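Local coordinates for beta-ketoacyl-[acyl-carrier-protein] synthase III (Pseudomonas aeruginosa, PDB 2X3E) that probably catalyses the first condensation of bacterial fatty acid synthesis, joining an acetyl group from acetyl-CoA to malonyl-ACP with loss of carbon dioxide, at residues A5-G10 and V165-D170; T90-A95 and A103-L108; R154-D159 and V278-A283; G175-F180 and V319-P324; P249-T254 and V271-A276. The protein carries 1 engineered substitution. All coordinates share one frame; numbering follows the deposited sequence.

Long-range contacts of three kinds meet in this thiolase-like fold: strand pairing in contacts 1 and 4, helix on strand in contact 2, loop docking in contacts 3 and 5. Contacts 1 and 2 lie at opposite ends of the strand order of one sheet, on 5-14 with 160-169 and on 104-109, their centres about 19 Å apart; contact 2 is nested in the chain loop that contact 1 closes. Contact 4 belongs to the second sheet but touches contact 1, V8 N meeting G175 O at 2.9 Å. Contacts 3 and 5, centres about 10 Å apart, bring together the loops of the predicted active-site residues H250 and N280, with contact 5 nested inside contact 3. Contact 3 lies across the chain's centre from contacts 1 and 4.

Contact 1: A5-G10 and V165-D170; sequences AAVVCG and VLRAGD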
# COMPACT_ATOMS: atom_id res chain seq x y z
N ALA A 5 -7.03 21.02 5.15
CA ALA A 5 -7.22 19.82 5.95
C ALA A 5 -7.96 18.75 5.15
O ALA A 5 -8.55 19.03 4.10
CB ALA A 5 -8.00 20.15 7.21
N ALA A 6 -7.93 17.53 5.66
CA ALA A 6 -8.74 16.44 5.16
C ALA A 6 -9.88 16.21 6.14
O ALA A 6 -9.62 15.98 7.32
CB ALA A 6 -7.91 15.18 5.03
N VAL A 7 -11.11 16.27 5.65
CA VAL A 7 -12.31 16.22 6.48
C VAL A 7 -13.16 14.99 6.20
O VAL A 7 -13.54 14.73 5.06
CB VAL A 7 -13.16 17.49 6.27
CG1 VAL A 7 -14.48 17.37 7.01
CG2 VAL A 7 -12.40 18.73 6.70
N VAL A 8 -13.48 14.23 7.24
CA VAL A 8 -14.41 13.10 7.11
C VAL A 8 -15.80 13.64 6.80
O VAL A 8 -16.30 14.53 7.49
CB VAL A 8 -14.46 12.25 8.41
CG1 VAL A 8 -15.52 11.15 8.29
CG2 VAL A 8 -13.10 11.64 8.71
N CYS A 9 -16.44 13.11 5.75
CA CYS A 9 -17.77 13.56 5.36
C CYS A 9 -18.73 12.44 4.94
O CYS A 9 -19.85 12.72 4.54
CB CYS A 9 -17.67 14.62 4.24
SG CYS A 9 -16.89 14.07 2.72
N GLY A 10 -18.31 11.18 5.08
CA GLY A 10 -19.16 10.04 4.72
C GLY A 10 -18.67 8.75 5.35
O GLY A 10 -17.47 8.58 5.56
N VAL A 165 -15.45 8.66 3.35
CA VAL A 165 -15.15 9.67 2.33
C VAL A 165 -14.47 10.84 3.03
O VAL A 165 -14.94 11.30 4.09
CB VAL A 165 -16.43 10.16 1.62
CG1 VAL A 165 -16.12 11.34 0.69
CG2 VAL A 165 -17.09 9.01 0.86
N LEU A 166 -13.36 11.29 2.47
CA LEU A 166 -12.64 12.48 2.93
C LEU A 166 -12.72 13.55 1.85
O LEU A 166 -12.69 13.23 0.66
CB LEU A 166 -11.18 12.16 3.21
CG LEU A 166 -10.85 11.15 4.31
CD1 LEU A 166 -9.39 10.73 4.21
CD2 LEU A 166 -11.15 11.73 5.68
N ARG A 167 -12.82 14.81 2.26
CA ARG A 167 -12.79 15.93 1.32
C ARG A 167 -11.83 17.01 1.81
O ARG A 167 -11.55 17.10 2.99
CB ARG A 167 -14.18 16.54 1.15
CG ARG A 167 -14.75 17.21 2.40
CD ARG A 167 -15.98 18.06 2.07
NE ARG A 167 -16.66 18.56 3.26
CZ ARG A 167 -16.23 19.56 4.03
NH1 ARG A 167 -15.09 20.20 3.77
NH2 ARG A 167 -16.96 19.92 5.08
N ALA A 168 -11.35 17.83 0.88
CA ALA A 168 -10.61 19.03 1.25
C ALA A 168 -11.51 19.94 2.08
O ALA A 168 -12.70 20.10 1.79
CB ALA A 168 -10.12 19.76 -0.01
N GLY A 169 -10.93 20.54 3.12
CA GLY A 169 -11.66 21.46 3.98
C GLY A 169 -10.72 22.30 4.81
O GLY A 169 -9.53 22.43 4.49
N ASP A 170 -11.28 22.90 5.86
CA ASP A 170 -10.50 23.73 6.78
C ASP A 170 -10.26 22.95 8.07
O ASP A 170 -11.08 22.12 8.47
CB ASP A 170 -11.23 25.05 7.08
CG ASP A 170 -10.33 26.08 7.72
OD1 ASP A 170 -9.10 25.84 7.82
OD2 ASP A 170 -10.83 27.15 8.13
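V7 and R167 form a hydrogen-bonded pair in an antiparallel ladder that joins 5-14 and 160-169, two neighbouring strands of the first sheet of the thiolase-like fold. V7 N gives its proton to R167 O at 2.8 Å, in the carbonyl plane, and R167 N returns a bond to V7 O. One step outward, A5 and G169 exchange a second such pair of bonds. Between these rungs the backbone groups of A6 and A168 turn outward, A6 to L177 and A168 to D132. A classic beta bulge follows, where C9 and G10 both face V165: C9 N donates to V165 O at 2.9 Å, while V165 N reaches G10 O at 3.0 Å. Carbonyl oxygens also draw CA-H contacts, as from L166 CA to V7 O. On the face carrying V8 and L166, V8 CG2 rests against L166 CD2 at 3.6 Å. On the other face the R167 chain, extended from CG to NE, runs alongside V7. Both terminal nitrogens of R167 are engaged, NH2 by a salt bridge to E173 and NH1 by a bond to A168 O, 3.1 Å away and in the guanidinium plane. V7 CG1 sits over the centre of that plane, 4.0 Å above it.

Contact 2: T90-A95 and A103-L108; sequences TAPRVA and ALAFDL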
# COMPACT_ATOMS: atom_id res chain seq x y z
N THR A 90 -6.10 -4.33 -5.41
CA THR A 90 -7.56 -4.49 -5.52
C THR A 90 -8.26 -3.15 -5.76
O THR A 90 -9.33 -3.11 -6.39
CB THR A 90 -8.10 -5.16 -4.24
OG1 THR A 90 -7.47 -6.44 -4.10
CG2 THR A 90 -9.62 -5.34 -4.29
N ALA A 91 -7.65 -2.06 -5.30
CA ALA A 91 -8.26 -0.73 -5.36
C ALA A 91 -8.67 -0.28 -6.76
O ALA A 91 -9.77 0.24 -6.94
CB ALA A 91 -7.34 0.31 -4.71
N PRO A 92 -7.81 -0.49 -7.77
CA PRO A 92 -8.26 -0.07 -9.11
C PRO A 92 -9.57 -0.74 -9.55
O PRO A 92 -10.46 -0.05 -10.05
CB PRO A 92 -7.10 -0.46 -10.01
CG PRO A 92 -5.90 -0.43 -9.11
CD PRO A 92 -6.40 -0.91 -7.78
N ARG A 93 -9.68 -2.05 -9.35
CA ARG A 93 -10.91 -2.77 -9.71
C ARG A 93 -12.11 -2.22 -8.95
O ARG A 93 -13.17 -2.01 -9.53
CB ARG A 93 -10.78 -4.28 -9.47
CG ARG A 93 -11.98 -5.09 -9.99
CD ARG A 93 -11.84 -6.59 -9.77
NE ARG A 93 -12.98 -7.31 -10.32
CZ ARG A 93 -13.09 -8.64 -10.37
NH1 ARG A 93 -12.12 -9.41 -9.89
NH2 ARG A 93 -14.16 -9.20 -10.91
N VAL A 94 -11.94 -1.99 -7.65
CA VAL A 94 -13.01 -1.44 -6.84
C VAL A 94 -13.43 -0.05 -7.34
O VAL A 94 -14.62 0.22 -7.52
CB VAL A 94 -12.61 -1.39 -5.35
CG1 VAL A 94 -13.67 -0.65 -4.53
CG2 VAL A 94 -12.40 -2.81 -4.82
N ALA A 95 -12.45 0.82 -7.60
CA ALA A 95 -12.73 2.15 -8.13
C ALA A 95 -13.55 2.05 -9.42
O ALA A 95 -14.58 2.71 -9.57
CB ALA A 95 -11.43 2.93 -8.36
N ALA A 103 -9.67 7.23 -11.42
CA ALA A 103 -9.25 7.64 -10.09
C ALA A 103 -7.87 7.09 -9.74
O ALA A 103 -7.50 5.98 -10.17
CB ALA A 103 -10.27 7.18 -9.04
N LEU A 104 -7.13 7.89 -8.98
CA LEU A 104 -5.92 7.45 -8.29
C LEU A 104 -6.35 6.26 -7.41
O LEU A 104 -7.29 6.39 -6.65
CB LEU A 104 -5.43 8.63 -7.44
CG LEU A 104 -4.28 8.62 -6.45
CD1 LEU A 104 -4.06 10.08 -6.01
CD2 LEU A 104 -4.53 7.73 -5.26
N ALA A 105 -5.69 5.11 -7.54
CA ALA A 105 -6.11 3.93 -6.77
C ALA A 105 -4.94 3.03 -6.41
O ALA A 105 -4.15 2.67 -7.28
CB ALA A 105 -7.16 3.15 -7.56
N PHE A 106 -4.85 2.67 -5.13
CA PHE A 106 -3.82 1.74 -4.66
C PHE A 106 -4.20 1.08 -3.34
O PHE A 106 -5.10 1.57 -2.65
CB PHE A 106 -2.45 2.45 -4.54
CG PHE A 106 -2.39 3.53 -3.47
CD1 PHE A 106 -2.01 3.22 -2.16
CD2 PHE A 106 -2.66 4.87 -3.79
CE1 PHE A 106 -1.93 4.21 -1.18
CE2 PHE A 106 -2.57 5.86 -2.82
CZ PHE A 106 -2.21 5.54 -1.51
N ASP A 107 -3.53 -0.02 -3.01
CA ASP A 107 -3.71 -0.72 -1.73
C ASP A 107 -2.57 -0.37 -0.77
O ASP A 107 -1.42 -0.22 -1.20
CB ASP A 107 -3.74 -2.25 -1.91
CG ASP A 107 -4.93 -2.75 -2.72
OD1 ASP A 107 -5.76 -1.94 -3.20
OD2 ASP A 107 -5.03 -4.00 -2.90
N LEU A 108 -2.89 -0.25 0.52
CA LEU A 108 -1.93 0.06 1.57
C LEU A 108 -1.89 -1.11 2.55
O LEU A 108 -2.93 -1.59 2.97
CB LEU A 108 -2.32 1.35 2.29
CG LEU A 108 -1.36 1.89 3.36
CD1 LEU A 108 -1.45 3.42 3.43
CD2 LEU A 108 -1.61 1.27 4.75
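D107 reaches from its strand to the backbone where helix 91-97 begins, and both of its carboxylate oxygens are used. With CG anti to the carbonyl carbon (chi1 -65°), the group presents its oxygens to two successive N-H groups. OD2 takes the proton of T90 N at 2.7 Å in an almost straight bond (177°), the donor meeting it on the syn side but 32° out of the carboxylate plane. OD1 uses its syn lone pair for A91 N at 2.8 Å, a more bent bond. A negative group at the amino end of a helix is probably favoured by the local dipole. Helix and strand are consecutive parts of the beta-alpha-beta unit 75-79, 91-97, 104-109, and the helix lies against the sheet through small side chains. A91 CB stands 3.3 Å from F106 O. A105 CB packs against the first turn of the helix, 3.7 Å from P92 N, and also touches A95 CB. T90 OG1 is occupied elsewhere, bonded to D84 N. The strand is at the dimer interface: D107 pairs in an antiparallel ladder with a strand of the second subunit, and P92 packs on G313 of that subunit.

Contact 3: R154-D159 and V278-A283; sequences RALFGD and VGNTVA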
# COMPACT_ATOMS: atom_id res chain seq x y z
N ARG A 154 -9.81 -18.80 14.64
CA ARG A 154 -11.17 -18.88 14.09
C ARG A 154 -12.23 -18.34 15.04
O ARG A 154 -13.26 -17.82 14.60
CB ARG A 154 -11.49 -20.32 13.66
CG ARG A 154 -10.66 -20.76 12.47
CD ARG A 154 -11.18 -22.05 11.88
NE ARG A 154 -12.53 -21.87 11.35
CZ ARG A 154 -13.38 -22.86 11.11
NH1 ARG A 154 -13.05 -24.13 11.35
NH2 ARG A 154 -14.59 -22.58 10.64
N ALA A 155 -11.98 -18.44 16.35
CA ALA A 155 -12.87 -17.85 17.35
C ALA A 155 -12.83 -16.31 17.34
O ALA A 155 -13.81 -15.67 17.71
CB ALA A 155 -12.53 -18.38 18.74
N LEU A 156 -11.70 -15.74 16.92
CA LEU A 156 -11.47 -14.30 17.04
C LEU A 156 -11.80 -13.52 15.76
O LEU A 156 -12.45 -12.47 15.81
CB LEU A 156 -10.01 -14.04 17.43
CG LEU A 156 -9.53 -12.60 17.59
CD1 LEU A 156 -10.34 -11.88 18.65
CD2 LEU A 156 -8.04 -12.59 17.95
N PHE A 157 -11.35 -14.04 14.62
CA PHE A 157 -11.33 -13.25 13.38
C PHE A 157 -12.60 -13.36 12.53
O PHE A 157 -13.16 -14.44 12.36
CB PHE A 157 -10.09 -13.59 12.53
CG PHE A 157 -8.82 -13.04 13.10
CD1 PHE A 157 -8.50 -11.70 12.95
CD2 PHE A 157 -7.95 -13.86 13.81
CE1 PHE A 157 -7.34 -11.18 13.50
CE2 PHE A 157 -6.79 -13.35 14.35
CZ PHE A 157 -6.48 -12.01 14.19
N GLY A 158 -13.02 -12.22 12.00
CA GLY A 158 -14.14 -12.15 11.06
C GLY A 158 -13.77 -11.29 9.87
O GLY A 158 -12.67 -10.73 9.82
N ASP A 159 -14.70 -11.18 8.93
CA ASP A 159 -14.50 -10.47 7.67
C ASP A 159 -15.42 -9.25 7.57
O ASP A 159 -16.48 -9.20 8.19
CB ASP A 159 -14.80 -11.39 6.48
CG ASP A 159 -13.95 -12.64 6.46
OD1 ASP A 159 -12.85 -12.64 7.06
OD2 ASP A 159 -14.37 -13.63 5.83
N VAL A 278 -19.15 -8.88 15.40
CA VAL A 278 -18.42 -9.00 14.14
C VAL A 278 -17.03 -9.63 14.27
O VAL A 278 -16.41 -9.94 13.26
CB VAL A 278 -18.29 -7.62 13.43
CG1 VAL A 278 -19.67 -7.01 13.20
CG2 VAL A 278 -17.40 -6.65 14.21
N GLY A 279 -16.54 -9.82 15.49
CA GLY A 279 -15.19 -10.31 15.70
C GLY A 279 -14.14 -9.30 15.30
O GLY A 279 -14.43 -8.11 15.18
N ASN A 280 -12.92 -9.78 15.12
CA ASN A 280 -11.77 -8.96 14.76
C ASN A 280 -11.64 -8.97 13.24
O ASN A 280 -11.31 -10.00 12.66
CB ASN A 280 -10.51 -9.53 15.43
CG ASN A 280 -9.24 -8.77 15.07
OD1 ASN A 280 -9.16 -8.12 14.04
ND2 ASN A 280 -8.22 -8.89 15.92
N THR A 281 -11.93 -7.84 12.61
CA THR A 281 -11.94 -7.72 11.15
C THR A 281 -10.72 -6.96 10.61
O THR A 281 -10.73 -6.50 9.46
CB THR A 281 -13.24 -7.05 10.67
OG1 THR A 281 -13.35 -5.74 11.25
CG2 THR A 281 -14.46 -7.88 11.06
N VAL A 282 -9.67 -6.84 11.43
CA VAL A 282 -8.38 -6.26 11.00
C VAL A 282 -8.56 -4.84 10.45
O VAL A 282 -9.06 -3.99 11.18
CB VAL A 282 -7.62 -7.23 10.04
CG1 VAL A 282 -6.18 -6.78 9.84
CG2 VAL A 282 -7.63 -8.64 10.59
N ALA A 283 -8.20 -4.56 9.20
CA ALA A 283 -8.26 -3.17 8.71
C ALA A 283 -9.68 -2.58 8.74
O ALA A 283 -9.84 -1.36 8.86
CB ALA A 283 -7.63 -3.05 7.29
O HOH W 1 -17.41 -10.14 10.88
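F157 and N280 bring their backbones to a CA-CA distance of 4.5 Å, in a single bridge between two pieces of chain that run 85° apart. N280 N donates to L156 O at 2.8 Å, and the carbonyl of N280 in turn accepts from G158 N at 2.9 Å, that donor standing well above the carbonyl plane. The same oxygen receives a CA-H contact from F157, while T281 CA offers one to G158 O. G279, with positive phi, carries the chain out of helix 275-278 just before the bridge. A water donates to both D159 O and V278 O, adding an indirect link beside the bridge.

The side chain of N280 stands with CG anti to the backbone N (chi1 178°), which lays its amide beside the F157 ring; the two planes are 41° apart, and F157 CE1 comes within 3.4 Å of N280 CG. Nearer the backbone, L156 CG touches N280 CB at 3.9 Å. N280 OD1 accepts from V282 N at 3.0 Å, nearly along the C=O axis, closing an Asx turn, and ND2 donates to A252 O. With both OD1 and ND2 engaged, the amide has little freedom to rotate. N280 is a predicted active-site residue, and its side chain lies about 3 Å from that of H250, also predicted to be catalytic.

F142 and F211 meet the F157 ring from outside the pair. The bridge thus ties the end of helix 151-156, whose L156 also packs on T40 of helix 33-40, to the loop between helices 275-278 and 285-295.

Contact 4: G175-F180 and V319-P324; sequences GALLAF and VALRWP
V319 packs against the ring of F180. Valine and phenylalanine lie side by side and point the same way; V319 CG1 sits over one face of the ring in a CH-pi contact, 3.9 Å from the centroid and 19° off the ring normal. The F180 torsion (chi1 -77°) puts CG anti to the carbonyl carbon, which, with the ring turned by chi2, presents one face to this methyl. L177 continues the same side of the sheet: its CD2 touches both V319 CG1, at 4.2 Å, and L321 CD1. L321 takes the less common torsion with CG between N and carbonyl carbon (chi1 70°), while its CB rests on A176 O at 3.4 Å. L178 spreads over the neighbouring strand, its CD1 reaching L321 CA.

At the far end the P324 ring lies against bare G175, CG to CA 3.8 Å. The backbones are joined more sparingly: L178 N donates to A320 O at 2.8 Å, A320 N to A179 O at 3.1 Å, and G175 N only weakly to R322 O. Beside the weak G175 bond a water links the two segments, donating to A176 O and accepting from R322 N. A179 N is buried here and has no partner in the model.

L119 and A120 of helix 114-127 cover F180, and V8 of the first sheet touches both L177 and L321. The arrangement is an antiparallel pairing of strands 177-184 and 315-322 in the second sheet of the thiolase-like fold, where it meets strand 5-14 of the first.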
# COMPACT_ATOMS: atom_id res chain seq x y z
N GLY A 175 -14.64 17.06 11.81
CA GLY A 175 -14.27 15.96 10.92
C GLY A 175 -12.88 16.07 10.34
O GLY A 175 -12.38 15.12 9.74
N ALA A 176 -12.25 17.24 10.49
CA ALA A 176 -10.87 17.42 10.07
C ALA A 176 -9.95 16.54 10.91
O ALA A 176 -10.09 16.47 12.13
CB ALA A 176 -10.46 18.88 10.18
N LEU A 177 -9.02 15.88 10.25
CA LEU A 177 -8.05 15.04 10.94
C LEU A 177 -7.03 15.98 11.59
O LEU A 177 -6.34 16.72 10.89
CB LEU A 177 -7.36 14.09 9.95
CG LEU A 177 -8.28 13.20 9.10
CD1 LEU A 177 -7.43 12.31 8.20
CD2 LEU A 177 -9.23 12.38 9.96
N LEU A 178 -6.95 15.95 12.92
CA LEU A 178 -6.24 16.98 13.69
C LEU A 178 -4.76 16.71 14.01
O LEU A 178 -3.93 17.64 14.02
CB LEU A 178 -6.98 17.24 15.01
CG LEU A 178 -8.38 17.83 14.87
CD1 LEU A 178 -9.02 17.97 16.24
CD2 LEU A 178 -8.31 19.18 14.15
N ALA A 179 -4.45 15.47 14.33
CA ALA A 179 -3.10 15.08 14.72
C ALA A 179 -2.95 13.58 14.51
O ALA A 179 -3.92 12.85 14.68
CB ALA A 179 -2.84 15.43 16.17
N PHE A 180 -1.75 13.14 14.14
CA PHE A 180 -1.44 11.73 13.97
C PHE A 180 -0.30 11.28 14.87
O PHE A 180 0.58 12.07 15.23
CB PHE A 180 -1.03 11.43 12.52
CG PHE A 180 -2.15 11.36 11.55
CD1 PHE A 180 -2.75 10.15 11.25
CD2 PHE A 180 -2.59 12.50 10.91
CE1 PHE A 180 -3.78 10.08 10.32
CE2 PHE A 180 -3.63 12.44 9.98
CZ PHE A 180 -4.22 11.23 9.70
N VAL A 319 -5.17 8.73 15.49
CA VAL A 319 -5.60 9.98 14.86
C VAL A 319 -6.67 10.63 15.72
O VAL A 319 -7.57 9.94 16.18
CB VAL A 319 -6.23 9.73 13.47
CG1 VAL A 319 -6.40 11.04 12.72
CG2 VAL A 319 -5.39 8.74 12.67
N ALA A 320 -6.56 11.94 15.93
CA ALA A 320 -7.58 12.70 16.66
C ALA A 320 -8.43 13.48 15.67
O ALA A 320 -7.90 14.02 14.69
CB ALA A 320 -6.93 13.66 17.64
N LEU A 321 -9.73 13.55 15.93
CA LEU A 321 -10.64 14.40 15.17
C LEU A 321 -11.87 14.70 16.02
O LEU A 321 -12.13 14.01 17.00
CB LEU A 321 -11.06 13.71 13.86
CG LEU A 321 -12.00 12.49 13.95
CD1 LEU A 321 -12.60 12.17 12.57
CD2 LEU A 321 -11.28 11.26 14.52
N ARG A 322 -12.61 15.74 15.66
CA ARG A 322 -13.94 15.94 16.21
C ARG A 322 -14.93 15.31 15.24
O ARG A 322 -14.81 15.51 14.03
CB ARG A 322 -14.24 17.42 16.45
CG ARG A 322 -13.40 18.03 17.58
CD ARG A 322 -13.78 19.48 17.85
NE ARG A 322 -13.68 20.28 16.63
CZ ARG A 322 -14.67 21.01 16.10
NH1 ARG A 322 -15.87 21.09 16.67
NH2 ARG A 322 -14.44 21.69 14.98
N TRP A 323 -15.87 14.53 15.76
CA TRP A 323 -16.75 13.74 14.90
C TRP A 323 -17.76 14.66 14.21
O TRP A 323 -18.40 15.48 14.89
CB TRP A 323 -17.48 12.65 15.70
CG TRP A 323 -18.34 11.76 14.84
CD1 TRP A 323 -19.70 11.71 14.82
CD2 TRP A 323 -17.88 10.82 13.87
NE1 TRP A 323 -20.12 10.79 13.89
CE2 TRP A 323 -19.02 10.23 13.30
CE3 TRP A 323 -16.62 10.43 13.43
CZ2 TRP A 323 -18.94 9.25 12.30
CZ3 TRP A 323 -16.54 9.45 12.43
CH2 TRP A 323 -17.69 8.88 11.88
N PRO A 324 -17.88 14.56 12.88
CA PRO A 324 -18.79 15.42 12.14
C PRO A 324 -20.20 14.86 12.08
O PRO A 324 -20.44 13.73 12.50
CB PRO A 324 -18.17 15.44 10.74
CG PRO A 324 -17.60 14.08 10.59
CD PRO A 324 -17.16 13.64 11.97
O HOH W 2 -11.97 17.63 13.56

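Contact 5: P249-T254 and V271-A276; sequences PHQANT and VVSNIA
Q251 sends its side chain to the backbone from V272 to N274 that leads into helix 275-278, and the amide at its tip does most of the joining. From the backbone, Q251 CB lies 4.0 Å from both I275 CB and I275 CD1, at the start of that helix. CG passes near N274 OD1, and there the chain bends, a chi2 of -80° swinging CD toward S273 CA and V272 O. OE1 then accepts twice. S273 OG donates to Q251 OE1 at 3.1 Å, in the carbonyl plane, and N274 N does so from 46° out of that plane. Q251 NE2 finishes the job with two protons given to carbonyls: V272 O at 3.1 Å, and P249 O of its own segment at 2.9 Å. All four bonds of this buried amide hold its plane in one rotation.

I275 is the apolar counterpart. Its CG1 is anti to the backbone N (chi1 -163°), and from there CD1 extends to Q251 O and to N253 CA, 3.4 Å away, whereas CG2 leans on T254 OG1, itself hydrogen-bonded to T40 O. At the other end P249 CD meets V271 CG1 at 3.7 Å, the two side chains crossing at about a right angle.

Q251 is the centre of an inverse gamma turn and opens the predicted ACP-binding region; it follows H250, a predicted active-site residue whose ND1 is bonded to S285 OG. The arrangement sets the loop after strand 246-249 against the lead-in to helix 275-278, with L257 of helix 254-264 and A289 of helix 285-295 packing on Q251.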
# COMPACT_ATOMS: atom_id res chain seq x y z
N PRO A 249 -10.89 1.98 19.09
CA PRO A 249 -9.70 1.18 18.84
C PRO A 249 -9.92 0.07 17.82
O PRO A 249 -11.06 -0.36 17.58
CB PRO A 249 -9.41 0.58 20.21
CG PRO A 249 -10.71 0.49 20.85
CD PRO A 249 -11.51 1.64 20.38
N HIS A 250 -8.83 -0.40 17.24
CA HIS A 250 -8.85 -1.67 16.54
C HIS A 250 -9.40 -2.71 17.50
O HIS A 250 -8.96 -2.82 18.64
CB HIS A 250 -7.43 -2.04 16.07
CG HIS A 250 -7.27 -3.49 15.75
ND1 HIS A 250 -8.11 -4.16 14.89
CD2 HIS A 250 -6.36 -4.40 16.17
CE1 HIS A 250 -7.74 -5.42 14.80
NE2 HIS A 250 -6.67 -5.60 15.56
N GLN A 251 -10.38 -3.47 17.02
CA GLN A 251 -11.11 -4.42 17.85
C GLN A 251 -10.30 -5.73 17.97
O GLN A 251 -10.67 -6.76 17.41
CB GLN A 251 -12.50 -4.67 17.27
CG GLN A 251 -13.31 -3.38 16.98
CD GLN A 251 -13.95 -2.77 18.21
OE1 GLN A 251 -14.82 -3.38 18.83
NE2 GLN A 251 -13.54 -1.54 18.57
N ALA A 252 -9.20 -5.66 18.71
CA ALA A 252 -8.20 -6.74 18.75
C ALA A 252 -8.73 -7.97 19.48
O ALA A 252 -8.55 -9.10 19.02
CB ALA A 252 -6.92 -6.24 19.39
N ASN A 253 -9.33 -7.73 20.64
CA ASN A 253 -9.99 -8.76 21.44
C ASN A 253 -10.91 -8.08 22.45
O ASN A 253 -10.84 -6.87 22.64
CB ASN A 253 -8.94 -9.62 22.14
CG ASN A 253 -9.41 -11.04 22.36
OD1 ASN A 253 -10.59 -11.33 22.24
ND2 ASN A 253 -8.48 -11.92 22.70
N THR A 254 -11.74 -8.85 23.15
CA THR A 254 -12.65 -8.23 24.12
C THR A 254 -11.90 -7.57 25.28
O THR A 254 -12.15 -6.40 25.60
CB THR A 254 -13.67 -9.23 24.66
OG1 THR A 254 -14.58 -9.57 23.61
CG2 THR A 254 -14.44 -8.63 25.83
N VAL A 271 -15.48 3.66 25.07
CA VAL A 271 -14.86 2.86 24.02
C VAL A 271 -15.96 2.31 23.12
O VAL A 271 -16.88 1.62 23.59
CB VAL A 271 -14.01 1.71 24.60
CG1 VAL A 271 -13.39 0.89 23.47
CG2 VAL A 271 -12.93 2.27 25.52
N VAL A 272 -15.88 2.62 21.83
CA VAL A 272 -16.85 2.13 20.84
C VAL A 272 -16.44 0.72 20.45
O VAL A 272 -15.33 0.50 19.97
CB VAL A 272 -16.89 3.03 19.59
CG1 VAL A 272 -17.95 2.52 18.59
CG2 VAL A 272 -17.17 4.47 19.97
N SER A 273 -17.34 -0.25 20.65
CA SER A 273 -17.02 -1.65 20.43
C SER A 273 -18.20 -2.48 19.91
O SER A 273 -19.30 -2.44 20.48
CB SER A 273 -16.51 -2.27 21.72
OG SER A 273 -16.28 -3.67 21.56
N ASN A 274 -17.95 -3.24 18.84
CA ASN A 274 -18.90 -4.23 18.34
C ASN A 274 -18.23 -5.59 18.12
O ASN A 274 -18.75 -6.42 17.37
CB ASN A 274 -19.55 -3.75 17.04
CG ASN A 274 -18.55 -3.54 15.92
OD1 ASN A 274 -17.36 -3.31 16.16
ND2 ASN A 274 -19.02 -3.60 14.68
N ILE A 275 -17.11 -5.83 18.79
CA ILE A 275 -16.33 -7.06 18.58
C ILE A 275 -17.13 -8.33 18.88
O ILE A 275 -16.88 -9.38 18.29
CB ILE A 275 -15.00 -7.03 19.39
CG1 ILE A 275 -14.02 -8.08 18.85
CG2 ILE A 275 -15.27 -7.22 20.89
CD1 ILE A 275 -12.66 -7.98 19.46
N ALA A 276 -18.11 -8.23 19.77
CA ALA A 276 -18.99 -9.37 20.06
C ALA A 276 -19.82 -9.82 18.86
O ALA A 276 -20.10 -11.01 18.71
CB ALA A 276 -19.91 -9.03 21.24